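Local coordinates for protein hydrolase, haloacid dehalogenase-like family (Streptococcus pneumoniae, PDB 2FI1) that is probably a metal-dependent hydrolase of the haloacid dehalogenase-like family, perhaps acting on a phosphorylated or halogenated substrate, at residues 142-145 with 146-149; 161-164 with 165-168; 105-108 with 109-113; 114-118 with 119-123. All blocks are in the same frame, centred on the assembly; numbering follows the deposited sequence.

Contact 1: residues 142-145 with 146-149; sequences SMLY and LREK
Lys149 NZ donates to Tyr145 OH at 3.1 Å, joining two side chains that leave the helix 141-149 one turn apart and run side by side in the same direction. Both polar ends share Glu126: its OE1 forms a salt bridge with Lys149 NZ and its OE2 a hydrogen bond with Tyr145 OH, so lysine, phenol and carboxylate close a small polar cluster at the edge strand 124-128 of the Rossmann-like sheet. The backbone beneath is regular alpha-helix: Lys149 N reaches Tyr145 O at 2.9 Å, and Arg147 N meets Met143 O at the same 2.9 Å. The lysine chain is extended throughout, with CG anti to the backbone N (chi1 179°), which lays its methylene CD 3.7 Å from Tyr145 CZ before the ammonium arrives at the hydroxyl. On the sheet side Leu146 is buried against Phe102, Val104, Ile10 and Val128, while Phe134 meets the tyrosine ring with planes inclined at about 40°. Arg147 NE donates to Ala171 O. Leu146 CD2 comes to 3.8 Å from Tyr145 CE2. Ser142 O, which accepts Leu146 N, lies at the edge of the Tyr145 ring, in its plane.

Contact 2: residues 161-164 with 165-168; sequences RPID and IEAG
Glu166 N donates to Pro162 O at 2.9 Å, the shortest bond between 161-164 and 165-168 in the first turns of helix 162-170. This helix is the crossover of a beta-alpha-beta unit, between strands 155-159 and 174-177 of the Rossmann-like sheet. The N-H...O angle is 164°, and the donor lies nearly along the C=O axis. The next two bonds, from Ala167 N to Ile163 O and from Gly168 N to Asp164 O, are both 3.0 Å long, but Ala167 N stands above the carbonyl plane of its acceptor, 38° out of it. At the start Ile165 N makes only a weak bond to Arg161 O, the N-cap carbonyl, which Asp164 N holds at 2.9 Å.

Asp164 turns back over this beginning. Its OD2 accepts Arg161 N at 3.0 Å, on the anti side and tilted out of the carboxylate plane, while OD1 forms a salt bridge with Lys137. That double hold probably fixes the rotation of the carboxylate, whose side chain lies about 4 Å from the calcium ion bound at Asp12, Gly14 and Asp160.

The Ile165 side chain touches Thr175 and Leu177 of strand 174-177. Glu166 lies against the first turn, its CG set by chi1 (-69°) 3.3 Å from Pro162 O, and its OE1 comes to 4.0 Å from Ile163 CG2. Across the cap, Ile163 CD1 rests over one face of the Arg161 guanidinium, offset toward its rim.

Contact 3: residues 105-108 with 109-113; sequences SHRN and DQVLE
Asn108 OD1 receives Gln110 N at 3.1 Å, a capping bond that starts helix 110-117. The N-H...O angle is 166°, yet the nitrogen stands above the amide carbonyl plane, 40° out of it. The backbone of the same asparagine adds a second hold, its O accepting Val111 N at 3.2 Å. CG of Asn108 sits between the backbone N and the carbonyl carbon (chi1 67°), which swings OD1 over the incoming turn. A water donates to Asn108 OD1 and, at 2.7 Å, to Gln110 OE1, bridging the cap to the extended glutamine on the solvent side.

Val111 supplies the apolar part. Its CG2 methyl packs against Ser105 OG (3.3 Å) and Arg107 CB (3.6 Å), which ties the first turn of the helix to the loop before it. Ser105 OG is itself committed: it accepts Arg107 N at 3.0 Å, an ST turn in the chain leaving strand 100-104.

Farther out, Asp109 OD1 is hydrogen-bonded to Thr129 and Ser131, tying the residue before the helix to the loop after strand 124-128, and His106 NE2 bonds the backbone N of Lys137. The segment 105-108 follows the carboxyl end of strand 100-104, the end of the sheet where HAD-type folds carry their active site; Ser105 has its side chain about 8 Å from the bound calcium ion. Backbone bonds from Ser105 to Val128 and from Arg107 to Ser130 carry the pairing with strand 124-128 past its end, into the loop that follows it, while Val111 and Leu112 lean on Val127 of that strand and on Thr129.

Contact 4: residues 114-118 with 119-123; sequences ILEKT and SIAAY
Leu115 and Ile120 make the close, buried side of this turn: Leu115 CD2 meets Ile120 CG1 at 4.0 Å, the two side chains crossing at about a right angle, and Leu115 CB lies 3.9 Å from Ala121 CB. Thr118 closes the same side, its OG1 3.5 Å from Ile120 CG1. That hydroxyl donates to Ile114 O at 2.8 Å, and because Thr118 N reaches the same oxygen from the opposite face of its plane, Ile114 O is gripped twice by the one threonine. With OG1 between the backbone N and the carbonyl carbon (chi1 59°), it is placed for this bond back into the helix. Leu91 lies beyond Ile120, and Phe124 and Val127 beyond Leu115.

Helix 110-117 ends here in a Schellman motif. Ser119 takes positive phi (56°), and Ile120 N returns to Leu115 O at 3.0 Å, in the carbonyl plane, while Ser119 N donates to Glu116 O from well above its plane. Ala121 N adds a weak bond to Leu115 O, and the chain passes on through the 3-10 segment 121-123 to strand 124-128.

The outer side is looser and wet. Ser119 OG holds two waters, one donating to Glu116 O and the other to Lys117 O, so solvent links the departing chain to the last carbonyls of the helix. The bent chain of exposed Glu116 brings OE2 to 3.4 Å from Ala121 CB, where carboxylate meets methyl.

How the contacts relate
Along the chain the order is contact 3, contact 4, contact 1, contact 2, and all four belong to the same Rossmann-like domain with its parallel sheet ordered 3-2-1-4-5. Contacts 3 and 4 are the beginning and the end of helix 110-117, their centres 12 Å apart. Contacts 1 and 2 lie on helices 141-149 and 162-170, centres 15 Å apart, and Met143 SD packs 3.8 Å from Gly168 N. Ile163 CD1 touches His106 CE1 at 4.0 Å, joining contacts 2 and 3; contacts 2 and 4 lie on opposite sides of the chain's centre, with centres 24 Å apart. The start of helix 162-170 and the loop after strand 100-104 lie toward the metal site, the Schellman turn at the other end of helix 110-117.

Contact 1: residues 142-145 with 146-149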
loop_
_atom_site.group_PDB
_atom_site.type_symbol
_atom_site.label_atom_id
_atom_site.label_comp_id
_atom_site.label_asym_id
_atom_site.label_seq_id
_atom_site.Cartn_x
_atom_site.Cartn_y
_atom_site.Cartn_z
ATOM N N SER A 142 8.983 6.339 -13.151
ATOM C CA SER A 142 8.261 7.247 -12.266
ATOM C C SER A 142 9.131 7.770 -11.128
ATOM O O SER A 142 9.025 8.941 -10.765
ATOM C CB SER A 142 6.980 6.606 -11.716
ATOM O OG SER A 142 7.222 5.382 -11.066
ATOM N N MET A 143 10.005 6.928 -10.596
ATOM C CA MET A 143 10.875 7.394 -9.507
ATOM C C MET A 143 11.985 8.321 -10.047
ATOM O O MET A 143 12.344 9.272 -9.373
ATOM C CB MET A 143 11.371 6.240 -8.616
ATOM C CG MET A 143 10.356 5.776 -7.434
ATOM S SD MET A 143 10.954 4.248 -6.847
ATOM C CE MET A 143 9.374 3.454 -6.526
ATOM N N LEU A 144 12.460 8.096 -11.275
ATOM C CA LEU A 144 13.402 9.032 -11.903
ATOM C C LEU A 144 12.736 10.376 -12.192
ATOM O O LEU A 144 13.363 11.430 -12.080
ATOM C CB LEU A 144 13.985 8.442 -13.191
ATOM C CG LEU A 144 14.980 7.298 -12.969
ATOM C CD1 LEU A 144 15.274 6.560 -14.263
ATOM C CD2 LEU A 144 16.279 7.797 -12.330
ATOM N N TYR A 145 11.464 10.344 -12.569
ATOM C CA TYR A 145 10.690 11.571 -12.759
ATOM C C TYR A 145 10.658 12.380 -11.460
ATOM O O TYR A 145 10.875 13.590 -11.466
ATOM C CB TYR A 145 9.264 11.248 -13.234
ATOM C CG TYR A 145 8.211 12.281 -12.907
ATOM C CD1 TYR A 145 8.065 13.430 -13.666
ATOM C CD2 TYR A 145 7.315 12.082 -11.854
ATOM C CE1 TYR A 145 7.083 14.366 -13.378
ATOM C CE2 TYR A 145 6.335 13.003 -11.551
ATOM C CZ TYR A 145 6.210 14.152 -12.320
ATOM O OH TYR A 145 5.242 15.088 -12.052
ATOM N N LEU A 146 10.362 11.717 -10.345
ATOM C CA LEU A 146 10.328 12.404 -9.057
ATOM C C LEU A 146 11.706 12.915 -8.651
ATOM O O LEU A 146 11.840 14.029 -8.145
ATOM C CB LEU A 146 9.769 11.491 -7.963
ATOM C CG LEU A 146 8.272 11.180 -8.033
ATOM C CD1 LEU A 146 7.915 10.155 -6.963
ATOM C CD2 LEU A 146 7.427 12.440 -7.910
ATOM N N ARG A 147 12.716 12.087 -8.861
ATOM C CA ARG A 147 14.089 12.468 -8.525
ATOM C C ARG A 147 14.518 13.726 -9.276
ATOM O O ARG A 147 15.142 14.621 -8.690
ATOM C CB ARG A 147 15.047 11.318 -8.820
ATOM C CG ARG A 147 16.502 11.628 -8.530
ATOM C CD ARG A 147 17.397 10.715 -9.323
ATOM N NE ARG A 147 17.973 9.699 -8.463
ATOM C CZ ARG A 147 19.155 9.799 -7.858
ATOM N NH1 ARG A 147 19.923 10.882 -7.991
ATOM N NH2 ARG A 147 19.569 8.801 -7.095
ATOM N N GLU A 148 14.187 13.800 -10.562
ATOM C CA GLU A 148 14.521 14.968 -11.381
ATOM C C GLU A 148 13.679 16.182 -11.002
ATOM O O GLU A 148 14.194 17.280 -10.766
ATOM C CB GLU A 148 14.343 14.632 -12.872
ATOM C CG GLU A 148 14.661 15.782 -13.838
ATOM C CD GLU A 148 14.458 15.414 -15.304
ATOM O OE1 GLU A 148 14.777 14.268 -15.698
ATOM O OE2 GLU A 148 13.986 16.286 -16.071
ATOM N N LYS A 149 12.369 15.995 -10.915
ATOM C CA LYS A 149 11.467 17.116 -10.684
ATOM C C LYS A 149 11.695 17.748 -9.319
ATOM O O LYS A 149 11.649 18.981 -9.184
ATOM C CB LYS A 149 10.008 16.661 -10.812
ATOM C CG LYS A 149 8.987 17.759 -10.560
ATOM C CD LYS A 149 7.576 17.319 -10.933
ATOM C CE LYS A 149 6.576 18.420 -10.653
ATOM N NZ LYS A 149 5.179 17.971 -10.961
#

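Contact 2: residues 161-164 with 165-168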
loop_
_atom_site.group_PDB
_atom_site.type_symbol
_atom_site.label_atom_id
_atom_site.label_comp_id
_atom_site.label_asym_id
_atom_site.label_seq_id
_atom_site.Cartn_x
_atom_site.Cartn_y
_atom_site.Cartn_z
ATOM N N ARG A 161 7.063 -4.967 -1.795
ATOM C CA ARG A 161 7.319 -5.980 -2.822
ATOM C C ARG A 161 8.675 -5.836 -3.496
ATOM O O ARG A 161 9.226 -4.744 -3.591
ATOM C CB ARG A 161 6.232 -5.916 -3.898
ATOM C CG ARG A 161 4.895 -6.441 -3.475
ATOM C CD ARG A 161 3.898 -6.344 -4.611
ATOM N NE ARG A 161 4.346 -7.066 -5.799
ATOM C CZ ARG A 161 3.783 -6.961 -6.998
ATOM N NH1 ARG A 161 2.734 -6.172 -7.183
ATOM N NH2 ARG A 161 4.264 -7.651 -8.019
ATOM N N PRO A 162 9.221 -6.959 -3.997
ATOM C CA PRO A 162 10.431 -6.879 -4.792
ATOM C C PRO A 162 10.441 -5.796 -5.865
ATOM O O PRO A 162 11.458 -5.135 -6.041
ATOM C CB PRO A 162 10.519 -8.274 -5.415
ATOM C CG PRO A 162 9.949 -9.142 -4.367
ATOM C CD PRO A 162 8.800 -8.357 -3.783
ATOM N N ILE A 163 9.334 -5.597 -6.577
ATOM C CA ILE A 163 9.342 -4.603 -7.659
ATOM C C ILE A 163 9.561 -3.175 -7.151
ATOM O O ILE A 163 10.075 -2.322 -7.885
ATOM C CB ILE A 163 8.076 -4.651 -8.553
ATOM C CG1 ILE A 163 6.798 -4.379 -7.749
ATOM C CG2 ILE A 163 8.022 -5.980 -9.302
ATOM C CD1 ILE A 163 5.575 -4.185 -8.617
ATOM N N ASP A 164 9.187 -2.921 -5.894
ATOM C CA ASP A 164 9.392 -1.604 -5.295
ATOM C C ASP A 164 10.873 -1.365 -5.045
ATOM O O ASP A 164 11.414 -0.298 -5.341
ATOM C CB ASP A 164 8.616 -1.503 -3.988
ATOM C CG ASP A 164 7.141 -1.768 -4.171
ATOM O OD1 ASP A 164 6.561 -1.361 -5.213
ATOM O OD2 ASP A 164 6.567 -2.441 -3.301
ATOM N N ILE A 165 11.521 -2.395 -4.508
ATOM C CA ILE A 165 12.952 -2.364 -4.257
ATOM C C ILE A 165 13.718 -2.228 -5.565
ATOM O O ILE A 165 14.651 -1.433 -5.680
ATOM C CB ILE A 165 13.424 -3.661 -3.523
ATOM C CG1 ILE A 165 12.649 -3.902 -2.219
ATOM C CG2 ILE A 165 14.934 -3.648 -3.294
ATOM C CD1 ILE A 165 12.575 -2.736 -1.306
ATOM N N GLU A 166 13.318 -3.009 -6.561
ATOM C CA GLU A 166 13.998 -2.981 -7.857
ATOM C C GLU A 166 13.863 -1.623 -8.531
ATOM O O GLU A 166 14.829 -1.118 -9.103
ATOM C CB GLU A 166 13.472 -4.101 -8.751
ATOM C CG GLU A 166 13.895 -5.483 -8.239
ATOM C CD GLU A 166 13.043 -6.635 -8.735
ATOM O OE1 GLU A 166 12.006 -6.408 -9.384
ATOM O OE2 GLU A 166 13.419 -7.798 -8.437
ATOM N N ALA A 167 12.681 -1.012 -8.465
ATOM C CA ALA A 167 12.502 0.322 -9.035
ATOM C C ALA A 167 13.374 1.341 -8.328
ATOM O O ALA A 167 14.034 2.170 -8.965
ATOM C CB ALA A 167 11.041 0.758 -8.991
ATOM N N GLY A 168 13.378 1.289 -7.000
ATOM C CA GLY A 168 14.186 2.227 -6.221
ATOM C C GLY A 168 15.663 2.097 -6.550
ATOM O O GLY A 168 16.345 3.101 -6.782
#

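Contact 3: residues 105-108 with 109-113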
loop_
_atom_site.group_PDB
_atom_site.type_symbol
_atom_site.label_atom_id
_atom_site.label_comp_id
_atom_site.label_asym_id
_atom_site.label_seq_id
_atom_site.Cartn_x
_atom_site.Cartn_y
_atom_site.Cartn_z
ATOM N N SER A 105 1.867 4.980 -7.304
ATOM C CA SER A 105 0.904 3.896 -7.427
ATOM C C SER A 105 0.650 3.607 -8.898
ATOM O O SER A 105 0.687 4.499 -9.736
ATOM C CB SER A 105 -0.413 4.282 -6.765
ATOM O OG SER A 105 -1.388 3.243 -6.890
ATOM N N HIS A 106 0.360 2.341 -9.167
ATOM C CA HIS A 106 -0.093 1.908 -10.485
ATOM C C HIS A 106 -1.591 2.061 -10.663
ATOM O O HIS A 106 -2.081 1.900 -11.779
ATOM C CB HIS A 106 0.198 0.436 -10.676
ATOM C CG HIS A 106 1.638 0.073 -10.551
ATOM N ND1 HIS A 106 2.049 -1.196 -10.218
ATOM C CD2 HIS A 106 2.766 0.799 -10.747
ATOM C CE1 HIS A 106 3.371 -1.232 -10.197
ATOM N NE2 HIS A 106 3.828 -0.038 -10.519
ATOM N N ARG A 107 -2.310 2.307 -9.574
ATOM C CA ARG A 107 -3.757 2.435 -9.626
ATOM C C ARG A 107 -4.137 3.781 -10.214
ATOM O O ARG A 107 -3.312 4.704 -10.300
ATOM C CB ARG A 107 -4.359 2.265 -8.236
ATOM C CG ARG A 107 -4.094 0.930 -7.612
ATOM C CD ARG A 107 -5.033 -0.134 -8.140
ATOM N NE ARG A 107 -4.657 -1.457 -7.672
ATOM C CZ ARG A 107 -5.384 -2.556 -7.849
ATOM N NH1 ARG A 107 -6.543 -2.493 -8.496
ATOM N NH2 ARG A 107 -4.958 -3.715 -7.384
ATOM N N ASN A 108 -5.394 3.897 -10.632
ATOM C CA ASN A 108 -5.915 5.141 -11.170
ATOM C C ASN A 108 -6.216 6.147 -10.043
ATOM O O ASN A 108 -5.807 5.950 -8.904
ATOM C CB ASN A 108 -7.131 4.872 -12.081
ATOM C CG ASN A 108 -8.333 4.338 -11.335
ATOM O OD1 ASN A 108 -8.404 4.399 -10.110
ATOM N ND2 ASN A 108 -9.301 3.804 -12.086
ATOM N N ASP A 109 -6.936 7.211 -10.368
ATOM C CA ASP A 109 -7.141 8.297 -9.406
ATOM C C ASP A 109 -8.039 7.944 -8.192
ATOM O O ASP A 109 -8.255 8.802 -7.339
ATOM C CB ASP A 109 -7.598 9.575 -10.131
ATOM C CG ASP A 109 -6.467 10.269 -10.888
ATOM O OD1 ASP A 109 -5.267 10.040 -10.587
ATOM O OD2 ASP A 109 -6.771 11.087 -11.783
ATOM N N GLN A 110 -8.529 6.704 -8.067
ATOM C CA GLN A 110 -9.135 6.240 -6.789
ATOM C C GLN A 110 -8.157 6.328 -5.611
ATOM O O GLN A 110 -8.555 6.497 -4.451
ATOM C CB GLN A 110 -9.647 4.792 -6.874
ATOM C CG GLN A 110 -10.549 4.404 -5.683
ATOM C CD GLN A 110 -10.717 2.905 -5.473
ATOM O OE1 GLN A 110 -10.256 2.088 -6.278
ATOM N NE2 GLN A 110 -11.384 2.539 -4.376
ATOM N N VAL A 111 -6.875 6.190 -5.906
ATOM C CA VAL A 111 -5.818 6.400 -4.916
ATOM C C VAL A 111 -6.098 7.672 -4.144
ATOM O O VAL A 111 -5.944 7.720 -2.926
ATOM C CB VAL A 111 -4.420 6.485 -5.600
ATOM C CG1 VAL A 111 -3.353 7.043 -4.641
ATOM C CG2 VAL A 111 -4.004 5.112 -6.108
ATOM N N LEU A 112 -6.514 8.714 -4.850
ATOM C CA LEU A 112 -6.651 10.007 -4.225
ATOM C C LEU A 112 -7.775 9.975 -3.197
ATOM O O LEU A 112 -7.651 10.579 -2.131
ATOM C CB LEU A 112 -6.857 11.093 -5.274
ATOM C CG LEU A 112 -5.806 11.131 -6.395
ATOM C CD1 LEU A 112 -6.067 12.316 -7.313
ATOM C CD2 LEU A 112 -4.391 11.163 -5.863
ATOM N N GLU A 113 -8.857 9.261 -3.509
ATOM C CA GLU A 113 -9.973 9.090 -2.570
ATOM C C GLU A 113 -9.551 8.365 -1.304
ATOM O O GLU A 113 -9.975 8.711 -0.207
ATOM C CB GLU A 113 -11.107 8.283 -3.213
ATOM C CG GLU A 113 -11.761 8.931 -4.428
ATOM C CD GLU A 113 -12.682 7.981 -5.190
ATOM O OE1 GLU A 113 -13.022 6.893 -4.662
ATOM O OE2 GLU A 113 -13.064 8.324 -6.328
HETATM O O HOH W 1 -8.543 2.098 -8.360
#

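Contact 4: residues 114-118 with 119-123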
loop_
_atom_site.group_PDB
_atom_site.type_symbol
_atom_site.label_atom_id
_atom_site.label_comp_id
_atom_site.label_asym_id
_atom_site.label_seq_id
_atom_site.Cartn_x
_atom_site.Cartn_y
_atom_site.Cartn_z
ATOM N N ILE A 114 -8.727 7.341 -1.455
ATOM C CA ILE A 114 -8.235 6.593 -0.306
ATOM C C ILE A 114 -7.417 7.493 0.622
ATOM O O ILE A 114 -7.560 7.422 1.840
ATOM C CB ILE A 114 -7.380 5.384 -0.747
ATOM C CG1 ILE A 114 -8.243 4.395 -1.543
ATOM C CG2 ILE A 114 -6.723 4.689 0.448
ATOM C CD1 ILE A 114 -9.336 3.718 -0.754
ATOM N N LEU A 115 -6.569 8.338 0.051
ATOM C CA LEU A 115 -5.748 9.255 0.848
ATOM C C LEU A 115 -6.600 10.277 1.600
ATOM O O LEU A 115 -6.255 10.686 2.712
ATOM C CB LEU A 115 -4.746 9.975 -0.050
ATOM C CG LEU A 115 -3.771 9.084 -0.820
ATOM C CD1 LEU A 115 -2.825 9.925 -1.662
ATOM C CD2 LEU A 115 -2.987 8.198 0.135
ATOM N N GLU A 116 -7.708 10.693 1.005
ATOM C CA GLU A 116 -8.650 11.585 1.679
ATOM C C GLU A 116 -9.386 10.868 2.813
ATOM O O GLU A 116 -9.485 11.379 3.935
ATOM C CB GLU A 116 -9.670 12.140 0.680
ATOM C CG GLU A 116 -9.106 13.112 -0.332
ATOM C CD GLU A 116 -8.545 14.381 0.281
ATOM O OE1 GLU A 116 -8.970 14.760 1.394
ATOM O OE2 GLU A 116 -7.686 15.012 -0.372
ATOM N N LYS A 117 -9.910 9.680 2.535
ATOM C CA LYS A 117 -10.669 8.942 3.533
ATOM C C LYS A 117 -9.824 8.577 4.748
ATOM O O LYS A 117 -10.348 8.499 5.861
ATOM C CB LYS A 117 -11.268 7.673 2.926
ATOM C CG LYS A 117 -12.443 7.924 2.007
ATOM C CD LYS A 117 -13.075 6.613 1.577
ATOM C CE LYS A 117 -12.892 6.353 0.109
ATOM N NZ LYS A 117 -13.818 7.228 -0.663
ATOM N N THR A 118 -8.529 8.350 4.541
ATOM C CA THR A 118 -7.611 8.006 5.632
ATOM C C THR A 118 -6.872 9.219 6.206
ATOM O O THR A 118 -6.020 9.068 7.091
ATOM C CB THR A 118 -6.581 6.956 5.181
ATOM O OG1 THR A 118 -5.839 7.462 4.074
ATOM C CG2 THR A 118 -7.266 5.658 4.784
ATOM N N SER A 119 -7.205 10.407 5.712
ATOM C CA SER A 119 -6.654 11.667 6.222
ATOM C C SER A 119 -5.129 11.718 6.183
ATOM O O SER A 119 -4.498 12.269 7.088
ATOM C CB SER A 119 -7.175 11.942 7.639
ATOM O OG SER A 119 -8.590 11.999 7.622
ATOM N N ILE A 120 -4.531 11.173 5.132
ATOM C CA ILE A 120 -3.093 11.367 4.919
ATOM C C ILE A 120 -2.748 12.105 3.618
ATOM O O ILE A 120 -1.579 12.297 3.314
ATOM C CB ILE A 120 -2.295 10.049 5.040
ATOM C CG1 ILE A 120 -2.749 9.019 4.000
ATOM C CG2 ILE A 120 -2.411 9.502 6.461
ATOM C CD1 ILE A 120 -1.833 7.810 3.908
ATOM N N ALA A 121 -3.752 12.583 2.884
ATOM C CA ALA A 121 -3.495 13.315 1.643
ATOM C C ALA A 121 -2.572 14.512 1.873
ATOM O O ALA A 121 -1.718 14.833 1.034
ATOM C CB ALA A 121 -4.800 13.775 1.009
ATOM N N ALA A 122 -2.743 15.164 3.021
ATOM C CA ALA A 122 -1.974 16.362 3.343
ATOM C C ALA A 122 -0.474 16.131 3.415
ATOM O O ALA A 122 0.295 17.088 3.330
ATOM C CB ALA A 122 -2.465 16.967 4.652
ATOM N N TYR A 123 -0.043 14.879 3.556
ATOM C CA TYR A 123 1.380 14.596 3.682
ATOM C C TYR A 123 2.161 14.626 2.380
ATOM O O TYR A 123 3.373 14.795 2.409
ATOM C CB TYR A 123 1.619 13.255 4.390
ATOM C CG TYR A 123 1.399 13.385 5.868
ATOM C CD1 TYR A 123 2.315 14.079 6.648
ATOM C CD2 TYR A 123 0.245 12.899 6.480
ATOM C CE1 TYR A 123 2.105 14.247 8.000
ATOM C CE2 TYR A 123 0.033 13.073 7.849
ATOM C CZ TYR A 123 0.961 13.749 8.587
ATOM O OH TYR A 123 0.728 13.929 9.930
HETATM O O HOH W 2 -9.519 13.713 5.604
HETATM O O HOH W 3 -9.667 9.633 8.308
#